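Local coordinates for redox-sensing transcriptional repressor Rex (Thermus thermophilus, PDB 2DT5), which probably represses transcription in response to the cellular NADH/NAD(+) redox state, binding DNA as a homodimer and nicotinamide-adenine-dinucleotide in a Rossmann-type domain, at residues L83-M88 against I143-V148; F111-E116 against I127-L132; Q135-R140 against V161-K166; A152-A157 against V175-K180. The protein carries 1 engineered substitution. All blocks are in the same frame, centred on the assembly; numbering follows the deposited sequence.

Contact 1: residues L83-M88 against I143-V148; sequences LCIVGM and IALLTV. With NAD (nicotinamide-adenine-dinucleotide), chain L.
Cys84 and Ala144 sit in register on two neighbouring parallel strands, 83-86 and 143-146, whose axes approach to 4.6 Å at 25°. Cys84 N donates to Ile143 O, bent at 138°, whereas Val86 N to Leu145 O is nearly straight at 174°. Leu145 N and Thr147 N return the bonds, to Cys84 O and Val86 O.

Leu83 can be followed outward. Its CB lies 3.6 Å from Ile143 O; CG stands anti to the carbonyl carbon, and the two methyls then part. CD2 presses on Ile143 CB at 3.5 Å, tighter than usual for carbons, while CD1 reaches Leu145 CD1 at 4.0 Å. On the other face of the sheet, Cys84 SG rests 3.6 Å from Ala144 CB, and Val86 CG1 touches Leu146 CD1.

Past the strands, Thr147 OG1 donates to Gly87 O at 2.7 Å, tying the start of the glycine-rich turn to the residue that follows strand 143-146. Here the NAD sits at the C-terminal ends of two inner, parallel strands of the Rossmann sheet: its O3D donates to Val148 O at 2.7 Å, and Val86 CG1 lies 3.6 Å from C2A of the adenine. Helix 90-96 packs on Ile85 and Thr147, helix 150-163 on Val86, Ala144 and Leu146, strand 105-112 continues the sheet beside 83-86, and Leu193 of the second subunit reaches Leu83.

Contact 2: residues F111-E116 against I127-L132; sequences FDVDPE and IEHVDL. With NAD (nicotinamide-adenine-dinucleotide), chain L.
Phe111 and Glu128 pair as parallel strand neighbours, CA to CA 4.9 Å, and the ladder runs on through Asp112 and His129 before the chains part. Two backbone bonds define it: Asp112 N to Glu128 O, and Val130 N to Asp112 O, the latter bent at 145°. Residues 127-132 then turn into a 3-10 segment from Val130, where Leu132 N bonds back to His129 O.

The Phe111 ring lies alongside the Glu128 side chain, its plane 21° from that of the carboxylate. His129 O comes to the ring edge, 3.6 Å from Phe111 CD2, and Leu132 CB also lies near the ring plane. The carboxylate itself is engaged by Arg136 in a salt bridge through Glu128 OE1. The His129 ring has Asp112 O over one face, and its ND1 accepts Asp131 N close to the ring plane.

Asp112 closes the second strand of the Rossmann nucleotide-binding unit, as the acidic residue there does in many NAD-binding relatives, and here the bound NAD is seen on it. Adenosine-ribose O3B donates to Asp112 OD2 at 2.7 Å; O2B also approaches OD1, at a separation so short that its exact value is doubtful. With CG anti to the backbone N (chi1 -157°), the carboxylate faces that ribose. OD1 also takes Val113 N from above the carboxylate plane and Asp114 N at its anti lone pair, the latter forming an Asx turn; these amides hold the carboxylate's rotation. Val113 CG1 packs unusually close to Val130 CG1, 3.4 Å, and lies 3.5 Å from adenine N1A, with Val130 CG2 3.9 Å from the same nitrogen.

Contact 3: residues Q135-R140 against V161-K166; sequences QRVPGR and VAAGIK
Val137 and Ala163 bring the loop 135-140 against the C-terminal end of helix 150-163, and the contact is made by packing, with no hydrogen bond between the segments. The hydrophobic part centres on Val137, whose CB bond points at the helix end. Its two methyls divide the work: CG2 lies 4.0 Å from Ala163 CB, while CG1, anti to the backbone N at chi1 174°, reaches along the chain after the helix to Gly164 C at 3.7 Å and, more distantly, to Ile165 CD1 at 4.5 Å.

A second group of contacts involves a carbonyl oxygen. Ala163 O is approached by Val137 CG1 at 3.6 Å and by the Pro138 ring, whose CD and CG each stand 3.4 Å from it. These are van der Waals contacts of aliphatic carbon with oxygen, so the oxygen is flanked by nonpolar groups on the loop side.

Backbone bonds shape each partner separately. Gly164 leaves helical angles with a positive phi of 107° and closes the helix in a Schellman motif, its N bonded to Val161 O. The site thus belongs to the helix-to-strand turn of the Rossmann domain, where helix 150-163 hands over to strand 167-170. In the loop, Arg140 N bonds to Val137 O at 2.9 Å, drawing residues 137-140 into a turn.

Among polar side chains, Arg140 sends NE and NH2 to Arg136 O, both bonds weak, so one carbonyl meets two guanidinium nitrogens. The end of Arg136 leads away from the helix end. Beside the contact, Leu133 packs on Ala163 and Val182 on Ile165; Ile200 of the second subunit reaches Lys166.

Contact 4: residues A152-A157 against V175-K180; sequences AAQKAA and VLEVPK
Gln154, on helix 150-163 of the Rossmann domain, grips the backbone of Glu177 in the loop that leads from strand 167-170 to strand 183-186. Its side-chain amide makes a two-point pairing with one residue: Glu177 N donates to OE1 at 2.7 Å, in the carbonyl plane and on a lone pair, and NE2 donates to Glu177 O at 2.7 Å, again in the carbonyl plane. The bend at chi2 (59°) turns the amide toward the loop, and two bonds to one residue fix its rotation. Asp158 OD2 also accepts from NE2.

The buried side is apolar. Leu176 reaches between two helix alanines one turn apart, CD2 lying 3.9 Å from Ala153 CB and CD1 4.1 Å from Ala157 CB. Val178 is the looser member of this group, its CG1 4.4 Å from Ala157 CB. Leu146 and Asn170 also touch Leu176, so this edge joins the sheet.

On the solvent side, the exposed Glu177 directs the end of its chain away, its carboxylate plane 84° from that of the amide. Nearer its backbone, Glu177 CB still lies 3.2 Å from Gln154 OE1.

How the contacts relate
From the N terminus, strand 81-86 opens contact 1, which closes only when strand 143-146 returns beside it. Within that long excursion contact 2 opens and closes, pairing the neighbouring strands 105-112 and 125-129, with Gly87 N and Phe111 O at 2.7 Å linking the two. Contact 3 starts in the loop before strand 143-146 and ends beyond helix 150-163, so it crosses contact 1 and also contact 4, which starts on that helix and ends before strand 183-186. Contacts 1 and 4 follow in series, meeting at Leu146 and Leu176. Contacts 1 and 2 shape the NAD site; contact 4 joins the first half of helix 150-163, and contact 3 its C-terminal end, to flanking loops.

Contact 1: residues L83-M88 against I143-V148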
# COMPACT_ATOMS: atom_id res chain seq x y z
N LEU B 83 11.00 0.51 16.77
CA LEU B 83 10.88 -0.53 15.76
C LEU B 83 12.17 -1.32 15.56
O LEU B 83 13.24 -0.92 16.03
CB LEU B 83 10.50 0.02 14.36
CG LEU B 83 9.50 1.17 14.15
CD1 LEU B 83 9.22 1.32 12.67
CD2 LEU B 83 8.22 0.93 14.92
N CYS B 84 12.08 -2.42 14.88
CA CYS B 84 13.25 -3.21 14.54
C CYS B 84 12.97 -3.83 13.20
O CYS B 84 11.82 -3.94 12.75
CB CYS B 84 13.52 -4.28 15.60
SG CYS B 84 12.31 -5.64 15.62
N ILE B 85 14.03 -4.27 12.54
CA ILE B 85 13.89 -4.93 11.26
C ILE B 85 14.46 -6.32 11.50
O ILE B 85 15.56 -6.46 12.06
CB ILE B 85 14.70 -4.22 10.16
CG1 ILE B 85 14.13 -2.81 9.91
CG2 ILE B 85 14.65 -5.04 8.90
CD1 ILE B 85 15.01 -1.91 9.02
N VAL B 86 13.71 -7.34 11.10
CA VAL B 86 14.18 -8.71 11.24
C VAL B 86 14.36 -9.25 9.82
O VAL B 86 13.39 -9.45 9.11
CB VAL B 86 13.17 -9.58 12.02
CG1 VAL B 86 13.57 -11.07 11.94
CG2 VAL B 86 13.14 -9.12 13.49
N GLY B 87 15.60 -9.47 9.43
CA GLY B 87 15.87 -9.94 8.08
C GLY B 87 16.52 -8.77 7.36
O GLY B 87 15.86 -8.03 6.63
N MET B 88 17.81 -8.59 7.59
CA MET B 88 18.57 -7.51 6.99
C MET B 88 19.19 -7.86 5.64
O MET B 88 20.39 -7.73 5.44
CB MET B 88 19.64 -7.04 7.95
CG MET B 88 19.08 -6.37 9.21
SD MET B 88 18.24 -4.85 8.80
CE MET B 88 19.60 -3.81 8.38
N ILE B 143 7.21 -2.68 17.64
CA ILE B 143 6.86 -3.09 16.28
C ILE B 143 8.03 -3.69 15.48
O ILE B 143 9.12 -3.14 15.48
CB ILE B 143 6.28 -1.87 15.50
CG1 ILE B 143 4.98 -1.41 16.18
CG2 ILE B 143 6.09 -2.20 14.02
CD1 ILE B 143 4.33 -0.18 15.56
N ALA B 144 7.79 -4.81 14.81
CA ALA B 144 8.86 -5.42 14.03
C ALA B 144 8.52 -5.44 12.55
O ALA B 144 7.40 -5.78 12.18
CB ALA B 144 9.13 -6.85 14.52
N LEU B 145 9.49 -5.06 11.71
CA LEU B 145 9.31 -5.10 10.25
C LEU B 145 9.92 -6.44 9.82
O LEU B 145 11.14 -6.65 9.91
CB LEU B 145 10.05 -3.92 9.58
CG LEU B 145 9.29 -2.58 9.52
CD1 LEU B 145 8.80 -2.19 10.90
CD2 LEU B 145 10.20 -1.47 8.96
N LEU B 146 9.06 -7.36 9.39
CA LEU B 146 9.49 -8.69 9.01
C LEU B 146 9.82 -8.78 7.53
O LEU B 146 8.93 -8.80 6.70
CB LEU B 146 8.42 -9.73 9.35
CG LEU B 146 8.90 -11.19 9.29
CD1 LEU B 146 10.18 -11.36 10.13
CD2 LEU B 146 7.80 -12.11 9.81
N THR B 147 11.11 -8.88 7.23
CA THR B 147 11.58 -8.95 5.86
C THR B 147 12.50 -10.16 5.64
O THR B 147 13.61 -10.02 5.11
CB THR B 147 12.32 -7.64 5.49
OG1 THR B 147 13.25 -7.33 6.53
CG2 THR B 147 11.31 -6.47 5.39
N VAL B 148 12.06 -11.34 6.08
CA VAL B 148 12.83 -12.57 5.87
C VAL B 148 12.12 -13.30 4.74
O VAL B 148 10.97 -12.99 4.42
CB VAL B 148 12.84 -13.49 7.14
CG1 VAL B 148 13.43 -12.74 8.32
CG2 VAL B 148 11.44 -13.98 7.46
PA NAD L . 16.99 -11.55 0.90
O1A NAD L . 17.85 -10.54 0.21
O2A NAD L . 17.17 -13.00 0.59
O5B NAD L . 17.17 -11.27 2.43
C5B NAD L . 16.52 -12.05 3.45
C4B NAD L . 17.35 -11.89 4.70
O4B NAD L . 16.63 -12.67 5.71
C3B NAD L . 18.79 -12.54 4.68
O3B NAD L . 19.78 -11.53 5.04
C2B NAD L . 18.73 -13.68 5.69
O2B NAD L . 19.90 -14.02 6.34
C1B NAD L . 17.61 -13.16 6.59
N9A NAD L . 16.95 -14.19 7.35
C8A NAD L . 16.50 -15.48 7.05
N7A NAD L . 15.93 -16.09 8.07
C5A NAD L . 15.97 -15.24 9.12
C6A NAD L . 15.51 -15.32 10.51
N6A NAD L . 14.91 -16.39 10.99
N1A NAD L . 15.76 -14.18 11.28
C2A NAD L . 16.37 -13.06 10.85
N3A NAD L . 16.83 -12.93 9.53
C4A NAD L . 16.62 -14.04 8.70
O3 NAD L . 15.45 -11.21 0.62
PN NAD L . 14.71 -9.83 0.09
O1N NAD L . 14.77 -9.79 -1.38
O2N NAD L . 15.31 -8.71 0.89
O5D NAD L . 13.19 -10.15 0.52
C5D NAD L . 12.82 -10.24 1.93
C4D NAD L . 11.37 -10.54 2.04
O4D NAD L . 10.60 -9.41 1.42
C3D NAD L . 10.89 -11.83 1.25
O3D NAD L . 9.88 -12.52 2.01
C2D NAD L . 10.30 -11.23 -0.01
O2D NAD L . 9.45 -12.08 -0.71
C1D NAD L . 9.58 -9.96 0.58
N1N NAD L . 9.13 -9.05 -0.50
C2N NAD L . 7.95 -8.31 -0.21
C3N NAD L . 7.60 -7.23 -0.89
C7N NAD L . 6.31 -6.53 -0.55
O7N NAD L . 5.89 -5.67 -1.36
N7N NAD L . 5.65 -6.88 0.56
C4N NAD L . 8.46 -6.68 -2.02
C5N NAD L . 9.92 -7.00 -1.71
C6N NAD L . 10.17 -8.32 -1.26

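Contact 2: residues F111-E116 against I127-L132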
# COMPACT_ATOMS: atom_id res chain seq x y z
N PHE B 111 18.18 -7.21 12.97
CA PHE B 111 18.54 -8.60 13.18
C PHE B 111 18.53 -9.48 11.94
O PHE B 111 17.74 -9.29 11.01
CB PHE B 111 17.59 -9.22 14.22
CG PHE B 111 17.37 -8.36 15.45
CD1 PHE B 111 16.38 -7.38 15.46
CD2 PHE B 111 18.16 -8.53 16.59
CE1 PHE B 111 16.17 -6.59 16.61
CE2 PHE B 111 17.97 -7.74 17.73
CZ PHE B 111 16.97 -6.77 17.74
N ASP B 112 19.42 -10.47 11.95
CA ASP B 112 19.54 -11.43 10.86
C ASP B 112 20.16 -12.68 11.49
O ASP B 112 20.44 -12.69 12.68
CB ASP B 112 20.46 -10.84 9.78
CG ASP B 112 20.22 -11.45 8.42
OD1 ASP B 112 20.69 -12.59 8.19
OD2 ASP B 112 19.56 -10.79 7.58
N VAL B 113 20.35 -13.74 10.71
CA VAL B 113 20.95 -14.97 11.22
C VAL B 113 22.24 -15.27 10.48
O VAL B 113 22.98 -16.17 10.85
CB VAL B 113 20.02 -16.18 11.05
CG1 VAL B 113 18.76 -15.98 11.88
CG2 VAL B 113 19.67 -16.36 9.59
N ASP B 114 22.49 -14.51 9.42
CA ASP B 114 23.67 -14.70 8.60
C ASP B 114 24.90 -14.13 9.31
O ASP B 114 24.97 -12.94 9.61
CB ASP B 114 23.46 -14.00 7.26
CG ASP B 114 24.56 -14.29 6.26
OD1 ASP B 114 25.67 -14.72 6.68
OD2 ASP B 114 24.33 -14.07 5.06
N PRO B 115 25.90 -14.98 9.59
CA PRO B 115 27.10 -14.48 10.28
C PRO B 115 27.83 -13.37 9.51
O PRO B 115 28.56 -12.58 10.10
CB PRO B 115 27.95 -15.74 10.44
CG PRO B 115 26.92 -16.84 10.48
CD PRO B 115 25.97 -16.44 9.40
N GLU B 116 27.65 -13.32 8.20
CA GLU B 116 28.29 -12.29 7.39
C GLU B 116 27.59 -10.94 7.54
O GLU B 116 28.16 -9.90 7.22
CB GLU B 116 28.32 -12.70 5.93
CG GLU B 116 29.04 -14.00 5.70
CD GLU B 116 28.82 -14.52 4.30
OE1 GLU B 116 29.37 -13.93 3.35
OE2 GLU B 116 28.08 -15.52 4.15
N ILE B 127 24.00 -4.72 13.04
CA ILE B 127 23.13 -5.87 12.91
C ILE B 127 23.46 -6.89 13.99
O ILE B 127 24.63 -7.28 14.15
CB ILE B 127 23.28 -6.50 11.53
CG1 ILE B 127 22.90 -5.48 10.46
CG2 ILE B 127 22.40 -7.75 11.41
CD1 ILE B 127 23.05 -6.00 9.06
N GLU B 128 22.45 -7.30 14.74
CA GLU B 128 22.66 -8.29 15.79
C GLU B 128 22.01 -9.60 15.40
O GLU B 128 21.19 -9.65 14.47
CB GLU B 128 22.10 -7.80 17.12
CG GLU B 128 22.68 -6.47 17.56
CD GLU B 128 22.11 -6.00 18.88
OE1 GLU B 128 22.76 -6.23 19.92
OE2 GLU B 128 21.00 -5.42 18.88
N HIS B 129 22.37 -10.66 16.11
CA HIS B 129 21.80 -11.95 15.80
C HIS B 129 20.38 -12.03 16.33
O HIS B 129 20.06 -11.50 17.41
CB HIS B 129 22.66 -13.07 16.39
CG HIS B 129 22.28 -14.43 15.88
ND1 HIS B 129 21.14 -15.08 16.30
CD2 HIS B 129 22.84 -15.21 14.93
CE1 HIS B 129 21.01 -16.21 15.62
NE2 HIS B 129 22.03 -16.31 14.78
N VAL B 130 19.51 -12.67 15.56
CA VAL B 130 18.12 -12.77 15.95
C VAL B 130 17.95 -13.41 17.34
O VAL B 130 16.90 -13.26 17.97
CB VAL B 130 17.32 -13.55 14.90
CG1 VAL B 130 17.66 -15.02 14.96
CG2 VAL B 130 15.84 -13.33 15.12
N ASP B 131 18.97 -14.12 17.81
CA ASP B 131 18.90 -14.75 19.14
C ASP B 131 18.82 -13.70 20.24
O ASP B 131 18.36 -14.00 21.34
CB ASP B 131 20.11 -15.65 19.41
CG ASP B 131 20.12 -16.89 18.56
OD1 ASP B 131 19.03 -17.32 18.12
OD2 ASP B 131 21.21 -17.46 18.35
N LEU B 132 19.25 -12.48 19.93
CA LEU B 132 19.22 -11.38 20.90
C LEU B 132 17.85 -10.72 21.14
O LEU B 132 17.71 -9.92 22.06
CB LEU B 132 20.22 -10.31 20.50
CG LEU B 132 21.67 -10.62 20.89
CD1 LEU B 132 22.63 -9.69 20.18
CD2 LEU B 132 21.80 -10.48 22.39
PA NAD L . 16.99 -11.55 0.90
O1A NAD L . 17.85 -10.54 0.21
O2A NAD L . 17.17 -13.00 0.59
O5B NAD L . 17.17 -11.27 2.43
C5B NAD L . 16.52 -12.05 3.45
C4B NAD L . 17.35 -11.89 4.70
O4B NAD L . 16.63 -12.67 5.71
C3B NAD L . 18.79 -12.54 4.68
O3B NAD L . 19.78 -11.53 5.04
C2B NAD L . 18.73 -13.68 5.69
O2B NAD L . 19.90 -14.02 6.34
C1B NAD L . 17.61 -13.16 6.59
N9A NAD L . 16.95 -14.19 7.35
C8A NAD L . 16.50 -15.48 7.05
N7A NAD L . 15.93 -16.09 8.07
C5A NAD L . 15.97 -15.24 9.12
C6A NAD L . 15.51 -15.32 10.51
N6A NAD L . 14.91 -16.39 10.99
N1A NAD L . 15.76 -14.18 11.28
C2A NAD L . 16.37 -13.06 10.85
N3A NAD L . 16.83 -12.93 9.53
C4A NAD L . 16.62 -14.04 8.70
O3 NAD L . 15.45 -11.21 0.62
PN NAD L . 14.71 -9.83 0.09
O1N NAD L . 14.77 -9.79 -1.38
O2N NAD L . 15.31 -8.71 0.89
O5D NAD L . 13.19 -10.15 0.52
C5D NAD L . 12.82 -10.24 1.93
C4D NAD L . 11.37 -10.54 2.04
O4D NAD L . 10.60 -9.41 1.42
C3D NAD L . 10.89 -11.83 1.25
O3D NAD L . 9.88 -12.52 2.01
C2D NAD L . 10.30 -11.23 -0.01
O2D NAD L . 9.45 -12.08 -0.71
C1D NAD L . 9.58 -9.96 0.58
N1N NAD L . 9.13 -9.05 -0.50
C2N NAD L . 7.95 -8.31 -0.21
C3N NAD L . 7.60 -7.23 -0.89
C7N NAD L . 6.31 -6.53 -0.55
O7N NAD L . 5.89 -5.67 -1.36
N7N NAD L . 5.65 -6.88 0.56
C4N NAD L . 8.46 -6.68 -2.02
C5N NAD L . 9.92 -7.00 -1.71
C6N NAD L . 10.17 -8.32 -1.26

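Contact 3: residues Q135-R140 against V161-K166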
# COMPACT_ATOMS: atom_id res chain seq x y z
N GLN B 135 16.33 -10.29 24.59
CA GLN B 135 17.05 -9.36 25.43
C GLN B 135 17.11 -7.96 24.82
O GLN B 135 17.84 -7.11 25.31
CB GLN B 135 18.47 -9.86 25.65
CG GLN B 135 18.54 -11.38 25.66
CD GLN B 135 19.93 -11.87 25.36
OE1 GLN B 135 20.12 -13.03 24.97
NE2 GLN B 135 20.92 -11.01 25.55
N ARG B 136 16.37 -7.74 23.74
CA ARG B 136 16.38 -6.43 23.08
C ARG B 136 14.99 -5.80 22.96
O ARG B 136 14.84 -4.59 23.05
CB ARG B 136 16.99 -6.54 21.68
CG ARG B 136 18.50 -6.61 21.68
CD ARG B 136 19.08 -5.22 21.76
NE ARG B 136 20.07 -5.07 22.82
CZ ARG B 136 21.16 -5.83 22.94
NH1 ARG B 136 21.39 -6.80 22.07
NH2 ARG B 136 22.01 -5.60 23.92
N VAL B 137 13.99 -6.65 22.78
CA VAL B 137 12.61 -6.20 22.60
C VAL B 137 11.88 -5.60 23.81
O VAL B 137 11.41 -4.46 23.75
CB VAL B 137 11.79 -7.35 22.01
CG1 VAL B 137 10.32 -6.97 21.93
CG2 VAL B 137 12.34 -7.70 20.63
N PRO B 138 11.78 -6.34 24.93
CA PRO B 138 11.09 -5.85 26.13
C PRO B 138 11.36 -4.40 26.52
O PRO B 138 12.49 -4.00 26.77
CB PRO B 138 11.54 -6.85 27.19
CG PRO B 138 11.60 -8.13 26.41
CD PRO B 138 12.33 -7.69 25.15
N GLY B 139 10.28 -3.62 26.57
CA GLY B 139 10.39 -2.23 26.94
C GLY B 139 11.08 -1.29 25.97
O GLY B 139 11.12 -0.09 26.22
N ARG B 140 11.60 -1.80 24.87
CA ARG B 140 12.29 -0.92 23.92
C ARG B 140 11.79 -0.97 22.49
O ARG B 140 11.88 0.02 21.77
CB ARG B 140 13.79 -1.22 23.93
CG ARG B 140 14.52 -0.72 25.16
CD ARG B 140 15.88 -1.39 25.32
NE ARG B 140 16.19 -2.27 24.19
CZ ARG B 140 16.67 -1.86 23.02
NH1 ARG B 140 16.91 -0.57 22.79
NH2 ARG B 140 16.89 -2.75 22.06
N VAL B 161 7.09 -13.03 18.72
CA VAL B 161 6.03 -13.12 19.71
C VAL B 161 6.66 -13.48 21.05
O VAL B 161 6.43 -12.83 22.06
CB VAL B 161 5.01 -14.21 19.33
CG1 VAL B 161 4.01 -14.40 20.47
CG2 VAL B 161 4.29 -13.81 18.05
N ALA B 162 7.50 -14.52 21.04
CA ALA B 162 8.16 -14.96 22.26
C ALA B 162 8.95 -13.86 22.94
O ALA B 162 8.93 -13.74 24.17
CB ALA B 162 9.08 -16.14 21.95
N ALA B 163 9.64 -13.04 22.15
CA ALA B 163 10.45 -11.96 22.72
C ALA B 163 9.61 -10.80 23.25
O ALA B 163 10.12 -9.93 23.95
CB ALA B 163 11.45 -11.46 21.67
N GLY B 164 8.33 -10.79 22.91
CA GLY B 164 7.47 -9.72 23.39
C GLY B 164 7.02 -8.65 22.40
O GLY B 164 6.56 -7.58 22.83
N ILE B 165 7.11 -8.90 21.10
CA ILE B 165 6.69 -7.91 20.11
C ILE B 165 5.19 -7.62 20.30
O ILE B 165 4.44 -8.48 20.77
CB ILE B 165 6.92 -8.42 18.66
CG1 ILE B 165 7.08 -7.24 17.69
CG2 ILE B 165 5.76 -9.29 18.22
CD1 ILE B 165 8.31 -6.39 17.96
N LYS B 166 4.76 -6.42 19.93
CA LYS B 166 3.35 -6.05 20.06
C LYS B 166 2.67 -6.01 18.70
O LYS B 166 1.46 -6.22 18.59
CB LYS B 166 3.21 -4.69 20.76
CG LYS B 166 3.62 -4.70 22.23
CD LYS B 166 3.43 -3.35 22.87
CE LYS B 166 3.86 -3.37 24.35
NZ LYS B 166 3.85 -1.99 24.95

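Contact 4: residues A152-A157 against V175-K180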
# COMPACT_ATOMS: atom_id res chain seq x y z
N ALA B 152 10.99 -18.67 5.91
CA ALA B 152 11.41 -18.47 7.28
C ALA B 152 10.51 -17.56 8.10
O ALA B 152 10.72 -17.41 9.30
CB ALA B 152 12.85 -17.92 7.31
N ALA B 153 9.50 -16.99 7.46
CA ALA B 153 8.59 -16.00 8.11
C ALA B 153 7.89 -16.40 9.43
O ALA B 153 8.05 -15.73 10.44
CB ALA B 153 7.54 -15.56 7.10
N GLN B 154 7.13 -17.49 9.39
CA GLN B 154 6.38 -17.93 10.55
C GLN B 154 7.26 -18.14 11.78
O GLN B 154 6.92 -17.70 12.87
CB GLN B 154 5.61 -19.22 10.23
CG GLN B 154 4.77 -19.76 11.39
CD GLN B 154 3.73 -18.76 11.85
OE1 GLN B 154 2.86 -18.36 11.07
NE2 GLN B 154 3.62 -18.24 13.05
N LYS B 155 8.38 -18.83 11.60
CA LYS B 155 9.25 -19.08 12.74
C LYS B 155 9.89 -17.79 13.23
O LYS B 155 10.15 -17.63 14.43
CB LYS B 155 10.32 -20.13 12.38
CG LYS B 155 11.23 -20.46 13.56
CD LYS B 155 10.41 -20.69 14.84
CE LYS B 155 11.17 -20.23 16.09
NZ LYS B 155 10.31 -20.21 17.30
N ALA B 156 10.15 -16.86 12.32
CA ALA B 156 10.72 -15.58 12.73
C ALA B 156 9.66 -14.88 13.59
O ALA B 156 9.97 -14.29 14.64
CB ALA B 156 11.08 -14.72 11.50
N ALA B 157 8.42 -14.94 13.13
CA ALA B 157 7.30 -14.31 13.84
C ALA B 157 7.14 -14.93 15.23
O ALA B 157 6.91 -14.22 16.20
CB ALA B 157 6.01 -14.47 13.04
N VAL B 175 0.76 -15.61 5.17
CA VAL B 175 -0.09 -15.21 6.29
C VAL B 175 0.49 -15.81 7.56
O VAL B 175 0.68 -17.01 7.66
CB VAL B 175 -1.52 -15.71 6.12
CG1 VAL B 175 -2.39 -15.14 7.22
CG2 VAL B 175 -2.03 -15.30 4.75
N LEU B 176 0.80 -14.94 8.52
CA LEU B 176 1.39 -15.37 9.77
C LEU B 176 0.36 -15.88 10.77
O LEU B 176 -0.81 -15.53 10.71
CB LEU B 176 2.17 -14.22 10.41
CG LEU B 176 3.22 -13.53 9.52
CD1 LEU B 176 3.84 -12.40 10.30
CD2 LEU B 176 4.30 -14.52 9.08
N GLU B 177 0.84 -16.71 11.68
CA GLU B 177 0.05 -17.29 12.75
C GLU B 177 0.59 -16.66 14.01
O GLU B 177 1.73 -16.91 14.39
CB GLU B 177 0.28 -18.80 12.83
CG GLU B 177 -0.28 -19.57 11.67
CD GLU B 177 -1.79 -19.57 11.67
OE1 GLU B 177 -2.38 -18.50 11.44
OE2 GLU B 177 -2.38 -20.64 11.93
N VAL B 178 -0.22 -15.83 14.66
CA VAL B 178 0.22 -15.17 15.88
C VAL B 178 -0.98 -15.01 16.82
O VAL B 178 -2.12 -14.95 16.36
CB VAL B 178 0.81 -13.75 15.57
CG1 VAL B 178 1.90 -13.84 14.48
CG2 VAL B 178 -0.30 -12.80 15.14
N PRO B 179 -0.75 -14.96 18.14
CA PRO B 179 -1.86 -14.80 19.07
C PRO B 179 -2.60 -13.48 18.83
O PRO B 179 -1.99 -12.48 18.43
CB PRO B 179 -1.19 -14.86 20.44
CG PRO B 179 0.25 -14.47 20.16
CD PRO B 179 0.52 -15.17 18.86
N LYS B 180 -3.90 -13.47 19.07
CA LYS B 180 -4.69 -12.28 18.84
C LYS B 180 -4.16 -11.04 19.57
O LYS B 180 -4.52 -9.92 19.24
CB LYS B 180 -6.15 -12.54 19.22
CG LYS B 180 -6.36 -13.21 20.57
CD LYS B 180 -7.84 -13.51 20.81
CE LYS B 180 -8.07 -14.25 22.13
NZ LYS B 180 -7.45 -15.62 22.14